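Local coordinates for protein EF-P arginine 32 rhamnosyl-transferase (Pseudomonas putida KT2440, PDB 5NV8) that belongs to the EarP family of glycosyltransferases, enzymes with a two-domain GT-B-type fold, and holds 2'-deoxy-thymidine-beta-L-rhamnose in its pocket, at residues Ser168-Ala171 / Arg172-Gly175; Ser267-Asp270 / Phe271-Leu274; Gly285-Ser288 / Phe289-Gln293. One frame throughout, in Å; residues are numbered along the deposited sequence.

Interaction 1 of 3, residues Ser168-Ala171 / Arg172-Gly175; sequences SLLA and RRDG
Arg172 doubles back on the start of its own helix and reaches Ser168, the residue just ahead of the first turn. Its NE donates to Ser168 OG over 2.9 Å with an N-H...O angle of 161°, the hydroxyl lying close to the guanidinium plane. The arginine gets there by a bend at chi3 (-85°). Ser168 sits at the N-cap position, yet its hydroxyl caps no backbone N-H and serves Arg172 instead. The main chain adds the i to i+4 bonds of helix 169-177, beginning with Arg172 N to Ser168 O at 2.9 Å and continuing through Arg173 N to Leu169 O at 2.8 Å.

Apolar contacts flank both guanidinium groups. One face of Arg172 lies over Leu169 CA, and its NH1 is 3.6 Å from Leu169 CD1. Leu170 and Arg173 run side by side in the same direction, so that Leu170 CD2 rests 4.2 Å above the centre of the Arg173 guanidinium. Trp276 of helix 268-277 touches Leu169, Arg172 and Arg173, packing the two helices together.

The charged pair of this turn is formed by sequence neighbours. Asp174 OD2 forms a salt bridge with Arg173 NH2 at 3.1 Å and also accepts from NE at 3.2 Å, both as weak, bent hydrogen bonds. Asp174 also touches Arg366 of helix 358-373.

Interaction 2 of 3, residues Ser267-Asp270 / Phe271-Leu274; sequences SQDD and FDRL. With TRH (2'-deoxy-thymidine-beta-L-rhamnose), chain B.
A single oxygen, Asp270 OD1, takes the whole side-on grip of Arg273: NE donates to it over 2.7 Å and NH2 over 2.8 Å. OD1 lies almost in the guanidinium plane, and both donors meet it nearly along its C-O bond, although the carboxylate and guanidinium planes are turned 40° apart. The two side chains run alongside each other in the same direction, with bends at chi2 and chi3 bringing the arginine head round to the acid, and Phe186 of helix 180-189 touches both.

The pair lies on the first turns of helix 268-277, whose N-cap is Ser267. Its OG accepts from Asp270 N at 3.1 Å, a true capping bond, and donates to Asp270 OD2 from above the carboxylate plane. Asp270 is therefore fixed through its backbone and both carboxylate oxygens. Asp269 and Asp272 bring like charges together, OD1 of the first being 4.2 Å from OD2 of the second; a long, weak ion pair of Asp272 OD2 with Arg291 NH1 may offset part of the repulsion. A water donates to Gln268 O and, weakly, to Asp272 OD1.

Another side of the helix meets 2'-deoxy-thymidine-beta-L-rhamnose. With CG anti to the backbone N (chi1 -179°), Phe271 swings its ring out to the thymine, and C61 of the ligand lies 4.0 Å above the ring centre. Gln268 extends beyond CG toward the deoxyribose; Arg39 bonds its OE1, while NE2 donates to O3' of the ligand over 2.7 Å at 160°.

Interaction 3 of 3, residues Gly285-Ser288 / Phe289-Gln293; sequences GEDS and FVRAQ. With TRH (2'-deoxy-thymidine-beta-L-rhamnose), chain B.
Asp287 and Arg291, one helical turn apart, cross obliquely, and it is the aliphatic part of the arginine that meets the acid: Arg291 CG is 3.5 Å from Asp287 OD2. Their carboxylate and guanidinium planes are only 16° apart, but Asp287 OD1 stands well out of the guanidinium plane, 4.4 Å from Arg291 NE, so the attraction is one of charge alone. Each has a stronger partner outside the pair, Arg36 for Asp287 OD1 and Glu166 for Arg291 NH2. With CG anti to the backbone N (chi1 -177°), the aspartate also brings OD2 to O3' of 2'-deoxy-thymidine-beta-L-rhamnose, which donates to it weakly.

Helix 287-295 is the connection between parallel strands 280-284 and 299-302 in a beta-alpha-beta unit, and its N-terminal end faces the ligand phosphates. Three backbone amides grip the phosphate next to the deoxyribose: Glu286 N, at 2.7 Å, and Asp287 N both donate to O1P, while Ser288 N reaches O2P over 2.6 Å. The partly positive helix end would be expected to reinforce this hold on the anion. Gly285 precedes these amides with a positive phi (66°) and, having no side chain, lets its CA approach OPP to 3.4 Å.

Phe289 and Gln293 turn to a different side of the helix. Gln293 folds back so that NE2 hangs 3.3 Å above the centre of the Phe289 ring while donating to Phe289 O over 3.2 Å, from above the carbonyl plane. The phenylalanine ring also stacks with Trp301 and meets Phe318 edge-to-face, and Glu286 O approaches its edge. Deeper along the helix, Ala292 N bonds to Ser288 O, and its methyl group packs against Val283 and Met299.

In the fold
The three contacts follow one another along the chain, each at the N-terminal part of a different helix: 169-177, 268-277 and 287-295. Interactions 2 and 3 have centres 12 Å apart, on helices flanking strand 280-284 in sequence; they share the bound ligand, the former meeting thymine and sugar, the latter chiefly the phosphates. Phe271 packs against Ser288 between them. Interaction 1 lies farther out, about 13 Å and 16 Å from the centres of interactions 2 and 3, with Leu169 some 12 Å from the ligand. Arg291 of interaction 3 touches Leu169 of interaction 1 and reaches interaction 2 as well, and helix 169-177 packs on both pocket helices.

Interaction 1 of 3, residues Ser168-Ala171 / Arg172-Gly175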
loop_
_atom_site.group_PDB
_atom_site.type_symbol
_atom_site.label_atom_id
_atom_site.label_comp_id
_atom_site.label_asym_id
_atom_site.label_seq_id
_atom_site.Cartn_x
_atom_site.Cartn_y
_atom_site.Cartn_z
ATOM N N SER A 168 15.797 6.111 -3.194
ATOM C CA SER A 168 16.024 6.678 -1.868
ATOM C C SER A 168 14.846 6.464 -0.921
ATOM O O SER A 168 14.766 7.127 0.117
ATOM C CB SER A 168 16.338 8.170 -1.977
ATOM O OG SER A 168 15.190 8.906 -2.364
ATOM N N LEU A 169 13.935 5.548 -1.250
ATOM C CA LEU A 169 12.734 5.381 -0.437
ATOM C C LEU A 169 13.070 4.839 0.948
ATOM O O LEU A 169 12.662 5.412 1.965
ATOM C CB LEU A 169 11.742 4.461 -1.147
ATOM C CG LEU A 169 10.450 4.203 -0.371
ATOM C CD1 LEU A 169 9.707 5.506 -0.152
ATOM C CD2 LEU A 169 9.575 3.199 -1.104
ATOM N N LEU A 170 13.806 3.724 1.004
ATOM C CA LEU A 170 14.161 3.133 2.291
ATOM C C LEU A 170 14.945 4.117 3.152
ATOM O O LEU A 170 14.730 4.197 4.367
ATOM C CB LEU A 170 14.962 1.850 2.077
ATOM C CG LEU A 170 14.237 0.651 1.460
ATOM C CD1 LEU A 170 14.956 -0.639 1.821
ATOM C CD2 LEU A 170 12.780 0.594 1.895
ATOM N N ALA A 171 15.853 4.881 2.539
ATOM C CA ALA A 171 16.606 5.876 3.297
ATOM C C ALA A 171 15.698 6.989 3.806
ATOM O O ALA A 171 15.837 7.432 4.952
ATOM C CB ALA A 171 17.735 6.451 2.440
ATOM N N ARG A 172 14.764 7.455 2.971
ATOM C CA ARG A 172 13.813 8.469 3.419
ATOM C C ARG A 172 12.882 7.925 4.494
ATOM O O ARG A 172 12.402 8.689 5.340
ATOM C CB ARG A 172 12.999 8.994 2.235
ATOM C CG ARG A 172 13.772 9.911 1.297
ATOM C CD ARG A 172 12.872 10.498 0.218
ATOM N NE ARG A 172 12.733 9.600 -0.926
ATOM C CZ ARG A 172 11.642 8.886 -1.186
ATOM N NH1 ARG A 172 10.590 8.964 -0.380
ATOM N NH2 ARG A 172 11.601 8.093 -2.251
ATOM N N ARG A 173 12.616 6.617 4.476
ATOM C CA ARG A 173 11.787 6.009 5.512
ATOM C C ARG A 173 12.493 6.036 6.862
ATOM O O ARG A 173 11.900 6.422 7.877
ATOM C CB ARG A 173 11.430 4.576 5.117
ATOM C CG ARG A 173 10.481 3.874 6.078
ATOM C CD ARG A 173 10.564 2.362 5.926
ATOM N NE ARG A 173 11.940 1.881 5.994
ATOM C CZ ARG A 173 12.289 0.599 6.056
ATOM N NH1 ARG A 173 11.362 -0.350 6.053
ATOM N NH2 ARG A 173 13.571 0.262 6.119
ATOM N N ASP A 174 13.766 5.640 6.888
ATOM C CA ASP A 174 14.503 5.545 8.144
ATOM C C ASP A 174 14.679 6.912 8.796
ATOM O O ASP A 174 14.524 7.046 10.016
ATOM C CB ASP A 174 15.858 4.887 7.893
ATOM C CG ASP A 174 15.726 3.441 7.468
ATOM O OD1 ASP A 174 16.760 2.804 7.177
ATOM O OD2 ASP A 174 14.581 2.941 7.431
ATOM N N GLY A 175 15.005 7.936 8.004
ATOM C CA GLY A 175 15.158 9.269 8.561
ATOM C C GLY A 175 13.866 9.830 9.123
ATOM O O GLY A 175 13.885 10.592 10.093
#

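Interaction 2 of 3, residues Ser267-Asp270 / Phe271-Leu274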
loop_
_atom_site.group_PDB
_atom_site.type_symbol
_atom_site.label_atom_id
_atom_site.label_comp_id
_atom_site.label_asym_id
_atom_site.label_seq_id
_atom_site.Cartn_x
_atom_site.Cartn_y
_atom_site.Cartn_z
ATOM N N SER A 267 -1.437 13.626 -0.701
ATOM C CA SER A 267 -0.515 13.309 -1.781
ATOM C C SER A 267 0.062 11.908 -1.597
ATOM O O SER A 267 0.048 11.341 -0.502
ATOM C CB SER A 267 0.618 14.336 -1.845
ATOM O OG SER A 267 1.504 14.192 -0.748
ATOM N N GLN A 268 0.566 11.348 -2.701
ATOM C CA GLN A 268 1.132 10.002 -2.655
ATOM C C GLN A 268 2.315 9.930 -1.697
ATOM O O GLN A 268 2.516 8.915 -1.020
ATOM C CB GLN A 268 1.550 9.558 -4.059
ATOM C CG GLN A 268 1.189 8.116 -4.382
ATOM C CD GLN A 268 1.488 7.736 -5.820
ATOM O OE1 GLN A 268 2.400 8.277 -6.445
ATOM N NE2 GLN A 268 0.723 6.790 -6.349
ATOM N N ASP A 269 3.107 11.003 -1.620
ATOM C CA ASP A 269 4.242 11.020 -0.703
ATOM C C ASP A 269 3.779 11.112 0.746
ATOM O O ASP A 269 4.368 10.484 1.633
ATOM C CB ASP A 269 5.174 12.182 -1.043
ATOM C CG ASP A 269 6.014 11.915 -2.276
ATOM O OD1 ASP A 269 6.200 10.730 -2.630
ATOM O OD2 ASP A 269 6.482 12.894 -2.894
ATOM N N ASP A 270 2.728 11.893 1.010
ATOM C CA ASP A 270 2.217 11.977 2.372
ATOM C C ASP A 270 1.535 10.682 2.794
ATOM O O ASP A 270 1.510 10.358 3.987
ATOM C CB ASP A 270 1.264 13.163 2.508
ATOM C CG ASP A 270 1.999 14.482 2.646
ATOM O OD1 ASP A 270 2.819 14.616 3.578
ATOM O OD2 ASP A 270 1.754 15.391 1.828
ATOM N N PHE A 271 0.986 9.926 1.839
ATOM C CA PHE A 271 0.475 8.600 2.164
ATOM C C PHE A 271 1.597 7.665 2.599
ATOM O O PHE A 271 1.375 6.785 3.438
ATOM C CB PHE A 271 -0.279 8.012 0.969
ATOM C CG PHE A 271 -0.863 6.653 1.231
ATOM C CD1 PHE A 271 -1.997 6.510 2.016
ATOM C CD2 PHE A 271 -0.278 5.516 0.696
ATOM C CE1 PHE A 271 -2.535 5.261 2.266
ATOM C CE2 PHE A 271 -0.815 4.262 0.939
ATOM C CZ PHE A 271 -1.943 4.135 1.726
ATOM N N ASP A 272 2.799 7.835 2.039
ATOM C CA ASP A 272 3.958 7.109 2.552
ATOM C C ASP A 272 4.262 7.519 3.988
ATOM O O ASP A 272 4.543 6.667 4.840
ATOM C CB ASP A 272 5.178 7.354 1.662
ATOM C CG ASP A 272 5.142 6.544 0.379
ATOM O OD1 ASP A 272 4.664 5.388 0.408
ATOM O OD2 ASP A 272 5.599 7.066 -0.660
ATOM N N ARG A 273 4.216 8.824 4.271
ATOM C CA ARG A 273 4.428 9.297 5.635
ATOM C C ARG A 273 3.375 8.730 6.578
ATOM O O ARG A 273 3.672 8.418 7.738
ATOM C CB ARG A 273 4.418 10.827 5.669
ATOM C CG ARG A 273 5.219 11.496 4.553
ATOM C CD ARG A 273 5.914 12.767 5.036
ATOM N NE ARG A 273 5.077 13.955 4.866
ATOM C CZ ARG A 273 5.289 15.115 5.484
ATOM N NH1 ARG A 273 6.311 15.249 6.317
ATOM N NH2 ARG A 273 4.476 16.142 5.271
ATOM N N LEU A 274 2.140 8.583 6.095
ATOM C CA LEU A 274 1.100 7.938 6.891
ATOM C C LEU A 274 1.483 6.503 7.231
ATOM O O LEU A 274 1.443 6.098 8.398
ATOM C CB LEU A 274 -0.233 7.976 6.142
ATOM C CG LEU A 274 -1.476 7.588 6.950
ATOM C CD1 LEU A 274 -1.570 8.411 8.226
ATOM C CD2 LEU A 274 -2.732 7.747 6.115
HETATM O O4P TRH B . -7.852 -0.600 -4.925
HETATM P P2 TRH B . -6.769 0.223 -5.522
HETATM O O3P TRH B . -7.212 1.769 -5.704
HETATM O O1 TRH B . -6.290 -0.330 -6.957
HETATM C C1 TRH B . -6.947 -1.498 -7.489
HETATM C C2 TRH B . -6.270 -1.961 -8.787
HETATM O O2 TRH B . -5.812 -0.849 -9.558
HETATM C C3 TRH B . -7.268 -2.733 -9.658
HETATM O O3 TRH B . -8.087 -1.806 -10.383
HETATM C C4 TRH B . -8.154 -3.583 -8.772
HETATM O O4 TRH B . -7.328 -4.466 -7.990
HETATM O OPP TRH B . -5.477 0.256 -4.551
HETATM P P TRH B . -4.067 0.747 -5.126
HETATM O O1P TRH B . -3.539 -0.107 -6.219
HETATM O O2P TRH B . -3.041 0.816 -3.881
HETATM O "O5'" TRH B . -4.244 2.281 -5.577
HETATM C "C5'" TRH B . -4.282 3.312 -4.593
HETATM C "C4'" TRH B . -3.430 4.470 -5.083
HETATM O "O4'" TRH B . -3.904 5.653 -4.383
HETATM C "C3'" TRH B . -2.009 4.275 -4.591
HETATM O "O3'" TRH B . -1.146 5.211 -5.247
HETATM C "C2'" TRH B . -2.200 4.704 -3.154
HETATM C "C1'" TRH B . -2.810 6.036 -3.514
HETATM N N11 TRH B . -3.308 6.818 -2.361
HETATM C C21 TRH B . -2.925 8.095 -2.244
HETATM O O21 TRH B . -2.168 8.595 -3.074
HETATM N N31 TRH B . -3.379 8.871 -1.181
HETATM C C41 TRH B . -4.236 8.335 -0.228
HETATM O O41 TRH B . -4.620 9.041 0.703
HETATM C C51 TRH B . -4.639 7.012 -0.346
HETATM C C5A TRH B . -5.497 6.467 0.601
HETATM C C61 TRH B . -4.180 6.246 -1.415
HETATM O O HOH W 1 2.441 6.017 -1.452
HETATM O O HOH W 2 4.959 7.976 -2.918
HETATM O O HOH W 3 7.636 9.181 -1.213
#

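Interaction 3 of 3, residues Gly285-Ser288 / Phe289-Gln293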
loop_
_atom_site.group_PDB
_atom_site.type_symbol
_atom_site.label_atom_id
_atom_site.label_comp_id
_atom_site.label_asym_id
_atom_site.label_seq_id
_atom_site.Cartn_x
_atom_site.Cartn_y
_atom_site.Cartn_z
ATOM N N GLY A 285 -5.549 -3.418 -2.980
ATOM C CA GLY A 285 -5.239 -3.160 -4.378
ATOM C C GLY A 285 -3.833 -3.583 -4.751
ATOM O O GLY A 285 -3.376 -4.681 -4.417
ATOM N N GLU A 286 -3.129 -2.690 -5.446
ATOM C CA GLU A 286 -1.836 -3.012 -6.041
ATOM C C GLU A 286 -0.694 -2.198 -5.445
ATOM O O GLU A 286 0.265 -2.781 -4.930
ATOM C CB GLU A 286 -1.904 -2.804 -7.558
ATOM C CG GLU A 286 -0.560 -2.891 -8.255
ATOM C CD GLU A 286 -0.569 -3.879 -9.403
ATOM O OE1 GLU A 286 0.462 -3.994 -10.098
ATOM O OE2 GLU A 286 -1.608 -4.540 -9.606
ATOM N N ASP A 287 -0.764 -0.866 -5.503
ATOM C CA ASP A 287 0.389 -0.049 -5.142
ATOM C C ASP A 287 0.510 0.135 -3.632
ATOM O O ASP A 287 1.600 -0.025 -3.070
ATOM C CB ASP A 287 0.311 1.307 -5.847
ATOM C CG ASP A 287 1.520 2.176 -5.571
ATOM O OD1 ASP A 287 2.631 1.825 -6.031
ATOM O OD2 ASP A 287 1.361 3.210 -4.890
ATOM N N SER A 288 -0.595 0.476 -2.959
ATOM C CA SER A 288 -0.556 0.608 -1.504
ATOM C C SER A 288 -0.170 -0.705 -0.842
ATOM O O SER A 288 0.437 -0.706 0.236
ATOM C CB SER A 288 -1.906 1.088 -0.975
ATOM O OG SER A 288 -2.888 0.069 -1.070
ATOM N N PHE A 289 -0.522 -1.828 -1.472
ATOM C CA PHE A 289 -0.065 -3.136 -1.014
ATOM C C PHE A 289 1.459 -3.189 -0.930
ATOM O O PHE A 289 2.021 -3.666 0.064
ATOM C CB PHE A 289 -0.603 -4.212 -1.961
ATOM C CG PHE A 289 -0.102 -5.591 -1.667
ATOM C CD1 PHE A 289 -0.094 -6.082 -0.374
ATOM C CD2 PHE A 289 0.348 -6.406 -2.693
ATOM C CE1 PHE A 289 0.364 -7.356 -0.107
ATOM C CE2 PHE A 289 0.809 -7.680 -2.432
ATOM C CZ PHE A 289 0.816 -8.157 -1.137
ATOM N N VAL A 290 2.144 -2.687 -1.959
ATOM C CA VAL A 290 3.604 -2.720 -1.978
ATOM C C VAL A 290 4.188 -1.581 -1.146
ATOM O O VAL A 290 5.200 -1.756 -0.455
ATOM C CB VAL A 290 4.110 -2.679 -3.431
ATOM C CG1 VAL A 290 5.626 -2.546 -3.470
ATOM C CG2 VAL A 290 3.658 -3.919 -4.186
ATOM N N ARG A 291 3.568 -0.400 -1.204
ATOM C CA ARG A 291 4.039 0.726 -0.403
ATOM C C ARG A 291 4.102 0.370 1.078
ATOM O O ARG A 291 5.046 0.755 1.776
ATOM C CB ARG A 291 3.132 1.934 -0.622
ATOM C CG ARG A 291 3.266 2.559 -1.996
ATOM C CD ARG A 291 4.484 3.453 -2.047
ATOM N NE ARG A 291 5.531 2.904 -2.897
ATOM C CZ ARG A 291 6.663 3.536 -3.180
ATOM N NH1 ARG A 291 6.894 4.743 -2.677
ATOM N NH2 ARG A 291 7.561 2.962 -3.968
ATOM N N ALA A 292 3.106 -0.367 1.574
ATOM C CA ALA A 292 3.119 -0.763 2.978
ATOM C C ALA A 292 4.198 -1.798 3.260
ATOM O O ALA A 292 4.681 -1.891 4.394
ATOM C CB ALA A 292 1.746 -1.296 3.390
ATOM N N GLN A 293 4.584 -2.586 2.252
ATOM C CA GLN A 293 5.684 -3.526 2.439
ATOM C C GLN A 293 7.006 -2.789 2.618
ATOM O O GLN A 293 7.823 -3.168 3.466
ATOM C CB GLN A 293 5.748 -4.506 1.263
ATOM C CG GLN A 293 4.563 -5.471 1.195
ATOM C CD GLN A 293 4.589 -6.378 -0.027
ATOM O OE1 GLN A 293 5.449 -7.249 -0.149
ATOM N NE2 GLN A 293 3.642 -6.176 -0.936
HETATM O O4P TRH B . -7.852 -0.600 -4.925
HETATM P P2 TRH B . -6.769 0.223 -5.522
HETATM O O3P TRH B . -7.212 1.769 -5.704
HETATM O O1 TRH B . -6.290 -0.330 -6.957
HETATM C C1 TRH B . -6.947 -1.498 -7.489
HETATM C C2 TRH B . -6.270 -1.961 -8.787
HETATM O O2 TRH B . -5.812 -0.849 -9.558
HETATM C C3 TRH B . -7.268 -2.733 -9.658
HETATM O O3 TRH B . -8.087 -1.806 -10.383
HETATM C C4 TRH B . -8.154 -3.583 -8.772
HETATM O O4 TRH B . -7.328 -4.466 -7.990
HETATM O OPP TRH B . -5.477 0.256 -4.551
HETATM P P TRH B . -4.067 0.747 -5.126
HETATM O O1P TRH B . -3.539 -0.107 -6.219
HETATM O O2P TRH B . -3.041 0.816 -3.881
HETATM O "O5'" TRH B . -4.244 2.281 -5.577
HETATM C "C5'" TRH B . -4.282 3.312 -4.593
HETATM C "C4'" TRH B . -3.430 4.470 -5.083
HETATM O "O4'" TRH B . -3.904 5.653 -4.383
HETATM C "C3'" TRH B . -2.009 4.275 -4.591
HETATM O "O3'" TRH B . -1.146 5.211 -5.247
HETATM C "C2'" TRH B . -2.200 4.704 -3.154
HETATM C "C1'" TRH B . -2.810 6.036 -3.514
HETATM N N11 TRH B . -3.308 6.818 -2.361
HETATM C C21 TRH B . -2.925 8.095 -2.244
HETATM O O21 TRH B . -2.168 8.595 -3.074
HETATM N N31 TRH B . -3.379 8.871 -1.181
HETATM C C41 TRH B . -4.236 8.335 -0.228
HETATM O O41 TRH B . -4.620 9.041 0.703
HETATM C C51 TRH B . -4.639 7.012 -0.346
HETATM C C5A TRH B . -5.497 6.467 0.601
HETATM C C61 TRH B . -4.180 6.246 -1.415
#